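Local structure of glutamate receptor 1 (4IO2) at residues E46-K51 with K219-N224; R108-K113 with Q163-S168. The protein binds L-glutamate through the ligand-binding domain described here and, as in related receptors, probably couples that binding to opening of an ion channel. All blocks are in the same frame, centred on the assembly; numbering follows the deposited sequence.

Interaction 1 (E46-K51 with K219-N224); sequences EYLRDK and KDLDVN
Leu-48 and Asn-224 meet where two helices cross, their side chains running past each other in opposite directions. The two methyls of Leu-48 divide the work: CD2 rests against CB of Asn-224 at 4.2 Å, while CD1 reaches the CD1 methyl of Leu-221, 4.3 Å away and almost one helical turn earlier. With CG of Leu-48 beside its own backbone N (chi1 -71°) and CD1 extended, the two methyls are spread so that one meets Leu-221 and the other Asn-224. Lys-51, one turn after Leu-48, adds an aliphatic flank, its CB lying 3.5 Å from OD1 of Asn-224. In one of the two conformers of Lys-51, NZ passes the amide and hydrogen-bonds OG of Ser-227.

The rotation of the Asn-224 amide is set from within its own helix. Its ND2 donates an almost straight bond of 2.8 Å to the Asp-220 carbonyl O (174°), which lies in the amide plane. That oxygen also accepts the helical bond from Asn-224 N, and the two donors come from opposite faces of the carbonyl plane. ND2 is thus turned back to its own backbone and OD1 is left facing Lys-51. With an alanine here, Asp-220 O would probably lose its side-chain donor, and a gap would be likely to open beside CB and CE of Lys-51.

The segment axes pass 11.0 Å apart at a steep 116°, and the contact joins helix 40-52 to helix 218-230 in one lobe of the clamshell. Phe-54 and Leu-228 also pack on Leu-48, and Met-52 touches Asn-224. On helix 218-230, Asp-222 forms a salt bridge with Arg-93 of the second subunit, placing this helix at the dimer interface, as in other ionotropic glutamate receptor ligand-binding domains.

Interaction 2 (R108-K113 with Q163-S168); sequences RILMRK and QEMYDS
Leu-110 projects from its strand toward the helix and sets one methyl, CD2, against two consecutive side chains, Met-165 and Tyr-166. The Leu-110 and Met-165 side chains cross obliquely. Met-165 is extended through its first two torsions and then bends at chi3 (64°), which folds its terminal methyl round onto the leucine: CE lies 3.8 Å from Leu-110 CD2, with SD of Met-165 only slightly farther from that same methyl, at 4.1 Å. Leu-110 for its part holds CG opposite its backbone N (chi1 -180°), which carries the branched end out to the helix.

Tyr-166 is met differently. The Leu-110 CD2 methyl approaches the rim of the ring near its plane, 4.2 Å from CE1, and does not lie over a face. The ring of Tyr-166 also meets that of Tyr-192, with the planes about 35° apart. All three touching residues are buried, and the contact is wholly apolar.

Strand 103-112 belongs to an antiparallel sheet, and helix 162-170 packs on it. Backbone bonds tie Leu-110 to Ser-177 in strand 177-180, while its side chain also touches Leu-197 of strand 195-198 and Thr-188 of helix 181-190. Near the strand end, Arg-112 pairs with Asp-175 and hydrogen-bonds the Leu-169 carbonyl, linking strand 103-112 directly to the last turn of helix 162-170.

Overall arrangement
The two contacts lie on opposite sides of the chain's centre, about 36 Å apart between centres and about 24 Å at their nearest atoms, and they do not touch. Interaction 2 is nested in the sequence between the segments of interaction 1, consistent with the bilobed, periplasmic-binding-protein-like clamshell in which the chain leaves one lobe, builds the other and returns. Glutamate occupies the cleft between the lobes. Interaction 2 backs onto this pocket: the Met-165 side chain is about 3 Å from that of the ligand-binding Arg-136 and about 6 Å from the bound glutamate. Interaction 1 lies away from the ligand site, beside the second subunit.

Interaction 1 (E46-K51 with K219-N224)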
ATOM      1  N   GLU A  46      -3.135  17.625 -11.803  1.00 16.40           N
ATOM      2  CA  GLU A  46      -2.667  17.985 -13.130  0.52 18.67           C
ATOM      3  C   GLU A  46      -2.084  16.791 -13.905  1.00 17.62           C
ATOM      4  O   GLU A  46      -2.341  16.640 -15.100  1.00 19.22           O
ATOM      5  CB  GLU A  46      -1.655  19.123 -13.041  0.52 20.93           C
ATOM      6  CG  GLU A  46      -1.097  19.588 -14.374  0.52 24.90           C
ATOM      7  CD  GLU A  46      -2.175  19.998 -15.371  0.52 28.27           C
ATOM      8  OE1 GLU A  46      -3.304  20.348 -14.952  0.52 26.95           O
ATOM      9  OE2 GLU A  46      -1.884  19.967 -16.586  0.52 29.85           O
ATOM     10  N   TYR A  47      -1.302  15.932 -13.249  1.00 17.52           N
ATOM     11  CA  TYR A  47      -0.750  14.766 -13.945  1.00 17.80           C
ATOM     12  C   TYR A  47      -1.885  13.843 -14.369  1.00 17.66           C
ATOM     13  O   TYR A  47      -1.906  13.328 -15.491  1.00 21.93           O
ATOM     14  CB  TYR A  47       0.173  13.972 -13.016  1.00 18.53           C
ATOM     15  CG  TYR A  47       1.600  14.460 -12.940  1.00 23.18           C
ATOM     16  CD1 TYR A  47       2.463  14.303 -14.008  1.00 26.92           C
ATOM     17  CD2 TYR A  47       2.105  15.041 -11.774  1.00 26.02           C
ATOM     18  CE1 TYR A  47       3.771  14.721 -13.925  1.00 28.08           C
ATOM     19  CE2 TYR A  47       3.425  15.464 -11.695  1.00 27.87           C
ATOM     20  CZ  TYR A  47       4.247  15.307 -12.775  1.00 29.47           C
ATOM     21  OH  TYR A  47       5.578  15.716 -12.757  1.00 36.28           O
ATOM     22  N   LEU A  48      -2.871  13.646 -13.507  1.00 16.01           N
ATOM     23  CA  LEU A  48      -4.002  12.788 -13.862  1.00 16.59           C
ATOM     24  C   LEU A  48      -4.872  13.422 -14.984  1.00 18.96           C
ATOM     25  O   LEU A  48      -5.304  12.741 -15.924  1.00 21.00           O
ATOM     26  CB  LEU A  48      -4.887  12.519 -12.662  1.00 15.55           C
ATOM     27  CG  LEU A  48      -4.258  11.582 -11.616  1.00 16.66           C
ATOM     28  CD1 LEU A  48      -5.083  11.625 -10.361  1.00 18.38           C
ATOM     29  CD2 LEU A  48      -4.182  10.167 -12.182  1.00 19.54           C
ATOM     30  N   ARG A  49      -5.097  14.734 -14.910  1.00 18.64           N
ATOM     31  CA  ARG A  49      -5.913  15.441 -15.885  1.00 22.24           C
ATOM     32  C   ARG A  49      -5.254  15.329 -17.254  1.00 23.59           C
ATOM     33  O   ARG A  49      -5.945  15.078 -18.257  1.00 26.40           O
ATOM     34  CB  ARG A  49      -6.071  16.900 -15.467  1.00 22.57           C
ATOM     35  CG  ARG A  49      -7.003  17.707 -16.351  1.00 26.00           C
ATOM     36  CD  ARG A  49      -6.716  19.209 -16.329  1.00 29.42           C
ATOM     37  NE  ARG A  49      -5.403  19.545 -16.862  1.00 35.85           N
ATOM     38  CZ  ARG A  49      -5.066  19.569 -18.151  1.00 41.72           C
ATOM     39  NH1 ARG A  49      -5.941  19.286 -19.122  1.00 45.02           N
ATOM     40  NH2 ARG A  49      -3.823  19.879 -18.477  1.00 41.73           N
ATOM     41  N   ASP A  50      -3.938  15.510 -17.315  1.00 25.11           N
ATOM     42  CA  ASP A  50      -3.219  15.443 -18.599  1.00 29.57           C
ATOM     43  C   ASP A  50      -3.314  14.066 -19.218  1.00 29.32           C
ATOM     44  O   ASP A  50      -3.467  13.953 -20.428  1.00 31.90           O
ATOM     45  CB  ASP A  50      -1.748  15.816 -18.423  1.00 34.91           C
ATOM     46  CG  ASP A  50      -1.547  17.296 -18.109  1.00 42.29           C
ATOM     47  OD1 ASP A  50      -2.537  18.063 -18.167  1.00 45.17           O
ATOM     48  OD2 ASP A  50      -0.390  17.697 -17.813  1.00 48.22           O
ATOM     49  N   LYS A  51      -3.258  13.013 -18.414  1.00 25.51           N
ATOM     50  CA  LYS A  51      -3.327  11.648 -18.939  0.57 25.77           C
ATOM     51  C   LYS A  51      -4.749  11.193 -19.262  1.00 24.18           C
ATOM     52  O   LYS A  51      -4.965  10.446 -20.208  1.00 27.72           O
ATOM     53  CB  LYS A  51      -2.718  10.652 -17.941  0.57 28.53           C
ATOM     54  CG  LYS A  51      -1.214  10.737 -17.795  0.57 33.07           C
ATOM     55  CD  LYS A  51      -0.678   9.683 -16.841  0.57 37.39           C
ATOM     56  CE  LYS A  51      -0.545   8.318 -17.520  0.57 38.96           C
ATOM     57  NZ  LYS A  51       0.789   7.706 -17.244  0.57 37.57           N
ATOM     58  N   LYS A 219     -11.994   1.802 -12.964  1.00 15.14           N
ATOM     59  CA  LYS A 219     -10.852   1.212 -13.658  1.00 15.26           C
ATOM     60  C   LYS A 219      -9.982   2.295 -14.277  1.00 14.64           C
ATOM     61  O   LYS A 219      -8.748   2.248 -14.198  1.00 14.65           O
ATOM     62  CB  LYS A 219     -11.308   0.206 -14.721  1.00 17.73           C
ATOM     63  CG  LYS A 219     -10.158  -0.508 -15.478  1.00 20.56           C
ATOM     64  CD  LYS A 219     -10.702  -1.367 -16.571  1.00 30.52           C
ATOM     65  CE  LYS A 219     -10.980  -0.528 -17.785  1.00 35.90           C
ATOM     66  NZ  LYS A 219     -11.180  -1.412 -18.953  1.00 42.58           N
ATOM     67  N   ASP A 220     -10.581   3.276 -14.928  1.00 16.32           N
ATOM     68  CA  ASP A 220      -9.764   4.314 -15.591  1.00 15.95           C
ATOM     69  C   ASP A 220      -8.881   5.030 -14.591  1.00 13.73           C
ATOM     70  O   ASP A 220      -7.682   5.220 -14.826  1.00 14.53           O
ATOM     71  CB  ASP A 220     -10.699   5.301 -16.371  1.00 18.82           C
ATOM     72  CG  ASP A 220      -9.969   6.245 -17.354  1.00 19.41           C
ATOM     73  OD1 ASP A 220      -8.949   5.878 -17.962  1.00 24.20           O
ATOM     74  OD2 ASP A 220     -10.482   7.372 -17.611  1.00 20.15           O
ATOM     75  N   LEU A 221      -9.443   5.369 -13.434  1.00 13.86           N
ATOM     76  CA  LEU A 221      -8.662   6.082 -12.436  1.00 12.44           C
ATOM     77  C   LEU A 221      -7.553   5.155 -11.919  1.00 12.62           C
ATOM     78  O   LEU A 221      -6.390   5.572 -11.791  1.00 12.27           O
ATOM     79  CB  LEU A 221      -9.530   6.611 -11.302  1.00 11.87           C
ATOM     80  CG  LEU A 221      -8.792   7.318 -10.169  1.00 12.71           C
ATOM     81  CD1 LEU A 221      -8.023   8.544 -10.695  1.00 14.32           C
ATOM     82  CD2 LEU A 221      -9.746   7.688  -9.079  1.00 14.33           C
ATOM     83  N   ASP A 222      -7.897   3.922 -11.569  1.00 12.60           N
ATOM     84  CA  ASP A 222      -6.915   2.992 -10.995  1.00 12.57           C
ATOM     85  C   ASP A 222      -5.747   2.721 -11.946  1.00 11.39           C
ATOM     86  O   ASP A 222      -4.585   2.722 -11.540  1.00 11.70           O
ATOM     87  CB  ASP A 222      -7.587   1.658 -10.583  1.00 14.01           C
ATOM     88  CG  ASP A 222      -8.296   1.723  -9.237  1.00 16.08           C
ATOM     89  OD1 ASP A 222      -8.207   2.753  -8.512  1.00 15.48           O
ATOM     90  OD2 ASP A 222      -8.991   0.718  -8.932  1.00 18.80           O
ATOM     91  N   VAL A 223      -6.039   2.424 -13.207  1.00 11.53           N
ATOM     92  CA  VAL A 223      -4.980   2.164 -14.171  1.00 11.98           C
ATOM     93  C   VAL A 223      -4.025   3.364 -14.269  1.00 11.67           C
ATOM     94  O   VAL A 223      -2.807   3.194 -14.353  1.00 12.59           O
ATOM     95  CB  VAL A 223      -5.586   1.812 -15.552  1.00 13.35           C
ATOM     96  CG1 VAL A 223      -4.550   1.847 -16.675  1.00 16.84           C
ATOM     97  CG2 VAL A 223      -6.267   0.437 -15.481  1.00 14.70           C
ATOM     98  N   ASN A 224      -4.575   4.571 -14.271  1.00 11.49           N
ATOM     99  CA  ASN A 224      -3.756   5.734 -14.355  1.00 11.33           C
ATOM    100  C   ASN A 224      -2.933   6.003 -13.093  1.00 11.37           C
ATOM    101  O   ASN A 224      -1.780   6.430 -13.194  1.00 12.32           O
ATOM    102  CB  ASN A 224      -4.600   6.941 -14.759  1.00 14.35           C
ATOM    103  CG  ASN A 224      -4.823   7.004 -16.224  1.00 16.14           C
ATOM    104  OD1 ASN A 224      -3.977   7.507 -16.960  1.00 21.02           O
ATOM    105  ND2 ASN A 224      -5.941   6.462 -16.683  1.00 16.97           N
TER

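Interaction 2 (R108-K113 with Q163-S168)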
ATOM      1  N   ARG A 108       2.876   8.489  13.710  1.00 14.11           N
ATOM      2  CA  ARG A 108       3.870   8.677  14.744  1.00 17.07           C
ATOM      3  C   ARG A 108       3.311   9.440  15.901  1.00 16.16           C
ATOM      4  O   ARG A 108       2.302  10.101  15.793  1.00 15.18           O
ATOM      5  CB  ARG A 108       5.131   9.348  14.204  1.00 20.49           C
ATOM      6  CG  ARG A 108       5.837   8.393  13.191  1.00 26.09           C
ATOM      7  CD  ARG A 108       7.292   8.459  13.115  1.00 26.03           C
ATOM      8  NE  ARG A 108       7.933   8.223  14.391  1.00 25.54           N
ATOM      9  CZ  ARG A 108       9.169   8.610  14.607  1.00 26.30           C
ATOM     10  NH1 ARG A 108       9.814   9.265  13.625  1.00 26.71           N
ATOM     11  NH2 ARG A 108       9.723   8.402  15.790  1.00 25.59           N
ATOM     12  N   ILE A 109       3.957   9.274  17.052  1.00 16.56           N
ATOM     13  CA  ILE A 109       3.657  10.072  18.207  1.00 16.13           C
ATOM     14  C   ILE A 109       4.368  11.441  18.122  1.00 17.12           C
ATOM     15  O   ILE A 109       5.579  11.494  17.935  1.00 16.83           O
ATOM     16  CB  ILE A 109       4.081   9.339  19.472  1.00 18.01           C
ATOM     17  CG1 ILE A 109       3.338   7.995  19.602  1.00 20.58           C
ATOM     18  CG2 ILE A 109       3.832  10.246  20.695  1.00 20.84           C
ATOM     19  CD1 ILE A 109       3.911   7.024  20.629  1.00 24.00           C
ATOM     20  N   LEU A 110       3.582  12.517  18.258  1.00 14.57           N
ATOM     21  CA  LEU A 110       4.029  13.938  18.224  1.00 15.25           C
ATOM     22  C   LEU A 110       4.058  14.456  19.658  1.00 16.63           C
ATOM     23  O   LEU A 110       3.113  14.265  20.398  1.00 18.89           O
ATOM     24  CB  LEU A 110       3.034  14.771  17.392  1.00 14.96           C
ATOM     25  CG  LEU A 110       3.339  16.269  17.237  1.00 14.71           C
ATOM     26  CD1 LEU A 110       4.559  16.491  16.419  1.00 15.55           C
ATOM     27  CD2 LEU A 110       2.136  17.022  16.586  1.00 16.31           C
ATOM     28  N   MET A 111       5.104  15.217  19.986  1.00 17.28           N
ATOM     29  CA  MET A 111       5.268  15.718  21.356  1.00 19.12           C
ATOM     30  C   MET A 111       6.217  16.906  21.362  1.00 18.29           C
ATOM     31  O   MET A 111       6.883  17.172  20.361  1.00 19.42           O
ATOM     32  CB  MET A 111       5.862  14.614  22.230  1.00 20.89           C
ATOM     33  CG  MET A 111       7.311  14.202  21.892  1.00 21.02           C
ATOM     34  SD  MET A 111       7.917  12.911  23.026  1.00 24.04           S
ATOM     35  CE  MET A 111       9.690  12.980  22.788  1.00 24.28           C
ATOM     36  N   ARG A 112       6.294  17.619  22.484  1.00 19.17           N
ATOM     37  CA  ARG A 112       7.325  18.636  22.669  1.00 21.43           C
ATOM     38  C   ARG A 112       8.692  18.003  22.744  1.00 23.21           C
ATOM     39  O   ARG A 112       8.868  16.928  23.364  1.00 19.96           O
ATOM     40  CB  ARG A 112       7.113  19.370  23.987  1.00 24.98           C
ATOM     41  CG  ARG A 112       5.867  20.224  24.041  1.00 24.09           C
ATOM     42  CD  ARG A 112       5.751  20.873  25.464  1.00 27.15           C
ATOM     43  NE  ARG A 112       5.718  19.867  26.548  1.00 27.71           N
ATOM     44  CZ  ARG A 112       4.638  19.177  26.932  1.00 24.94           C
ATOM     45  NH1 ARG A 112       3.467  19.369  26.317  1.00 24.19           N
ATOM     46  NH2 ARG A 112       4.728  18.264  27.909  1.00 24.58           N
ATOM     47  N   LYS A 113       9.676  18.684  22.165  1.00 22.18           N
ATOM     48  CA  LYS A 113      11.070  18.285  22.383  1.00 22.39           C
ATOM     49  C   LYS A 113      11.379  18.109  23.862  1.00 21.75           C
ATOM     50  O   LYS A 113      10.941  18.913  24.667  1.00 24.21           O
ATOM     51  CB  LYS A 113      12.025  19.285  21.741  1.00 24.97           C
ATOM     52  CG  LYS A 113      12.168  19.011  20.304  1.00 27.79           C
ATOM     53  CD  LYS A 113      13.319  19.770  19.683  1.00 28.77           C
ATOM     54  CE  LYS A 113      13.491  19.368  18.234  1.00 30.88           C
ATOM     55  NZ  LYS A 113      14.547  20.188  17.553  1.00 32.45           N
ATOM     56  N   GLN A 163      -3.939  22.912  14.096  1.00 20.28           N
ATOM     57  CA  GLN A 163      -3.525  24.066  14.876  1.00 20.31           C
ATOM     58  C   GLN A 163      -3.803  23.874  16.366  1.00 21.05           C
ATOM     59  O   GLN A 163      -2.955  24.215  17.188  1.00 22.57           O
ATOM     60  CB  GLN A 163      -4.178  25.347  14.368  1.00 22.65           C
ATOM     61  CG  GLN A 163      -3.546  26.605  14.940  1.00 30.41           C
ATOM     62  CD  GLN A 163      -2.129  26.817  14.455  1.00 34.39           C
ATOM     63  OE1 GLN A 163      -1.866  26.851  13.253  1.00 36.54           O
ATOM     64  NE2 GLN A 163      -1.198  26.935  15.390  1.00 38.09           N
ATOM     65  N   GLU A 164      -4.958  23.323  16.733  1.00 22.09           N
ATOM     66  CA  GLU A 164      -5.234  23.073  18.145  1.00 21.57           C
ATOM     67  C   GLU A 164      -4.257  22.019  18.696  1.00 21.57           C
ATOM     68  O   GLU A 164      -3.843  22.112  19.859  1.00 21.24           O
ATOM     69  CB  GLU A 164      -6.712  22.678  18.372  1.00 25.67           C
ATOM     70  CG  GLU A 164      -7.271  23.199  19.680  1.00 32.67           C
ATOM     71  CD  GLU A 164      -8.615  22.626  20.099  1.00 32.70           C
ATOM     72  OE1 GLU A 164      -9.291  21.991  19.279  1.00 24.72           O
ATOM     73  OE2 GLU A 164      -9.003  22.850  21.272  1.00 37.86           O
ATOM     74  N   MET A 165      -3.908  21.017  17.883  1.00 17.14           N
ATOM     75  CA  MET A 165      -2.938  20.021  18.315  1.00 18.38           C
ATOM     76  C   MET A 165      -1.620  20.734  18.653  1.00 18.91           C
ATOM     77  O   MET A 165      -1.060  20.520  19.720  1.00 20.30           O
ATOM     78  CB  MET A 165      -2.771  18.932  17.259  1.00 14.54           C
ATOM     79  CG  MET A 165      -1.853  17.808  17.584  1.00 18.55           C
ATOM     80  SD  MET A 165      -1.883  16.578  16.277  1.00 17.08           S
ATOM     81  CE  MET A 165      -1.229  17.483  14.856  1.00 17.59           C
ATOM     82  N   TYR A 166      -1.081  21.521  17.718  1.00 20.89           N
ATOM     83  CA  TYR A 166       0.225  22.161  17.941  1.00 20.90           C
ATOM     84  C   TYR A 166       0.167  23.068  19.168  1.00 21.25           C
ATOM     85  O   TYR A 166       1.031  23.009  20.058  1.00 22.61           O
ATOM     86  CB  TYR A 166       0.672  22.980  16.712  1.00 19.96           C
ATOM     87  CG  TYR A 166       0.662  22.245  15.389  1.00 18.43           C
ATOM     88  CD1 TYR A 166       1.142  20.941  15.276  1.00 16.41           C
ATOM     89  CD2 TYR A 166       0.133  22.835  14.258  1.00 18.13           C
ATOM     90  CE1 TYR A 166       1.143  20.289  14.066  1.00 16.77           C
ATOM     91  CE2 TYR A 166       0.130  22.182  13.035  1.00 18.88           C
ATOM     92  CZ  TYR A 166       0.613  20.906  12.947  1.00 15.76           C
ATOM     93  OH  TYR A 166       0.578  20.250  11.739  1.00 17.65           O
ATOM     94  N   ASP A 167      -0.866  23.894  19.232  1.00 25.26           N
ATOM     95  CA  ASP A 167      -0.986  24.861  20.333  1.00 25.63           C
ATOM     96  C   ASP A 167      -1.140  24.173  21.696  1.00 24.79           C
ATOM     97  O   ASP A 167      -0.594  24.638  22.705  1.00 26.29           O
ATOM     98  CB  ASP A 167      -2.166  25.783  20.086  1.00 28.99           C
ATOM     99  CG  ASP A 167      -1.955  26.699  18.888  1.00 34.15           C
ATOM    100  OD1 ASP A 167      -0.833  26.766  18.376  1.00 36.51           O
ATOM    101  OD2 ASP A 167      -2.917  27.353  18.447  1.00 36.01           O
ATOM    102  N   SER A 168      -1.851  23.060  21.747  1.00 26.49           N
ATOM    103  CA  SER A 168      -2.074  22.384  23.014  1.00 25.20           C
ATOM    104  C   SER A 168      -0.799  21.702  23.523  1.00 25.00           C
ATOM    105  O   SER A 168      -0.556  21.644  24.714  1.00 25.25           O
ATOM    106  CB  SER A 168      -3.196  21.360  22.877  1.00 25.97           C
ATOM    107  OG  SER A 168      -4.410  22.008  22.583  1.00 25.41           O
TER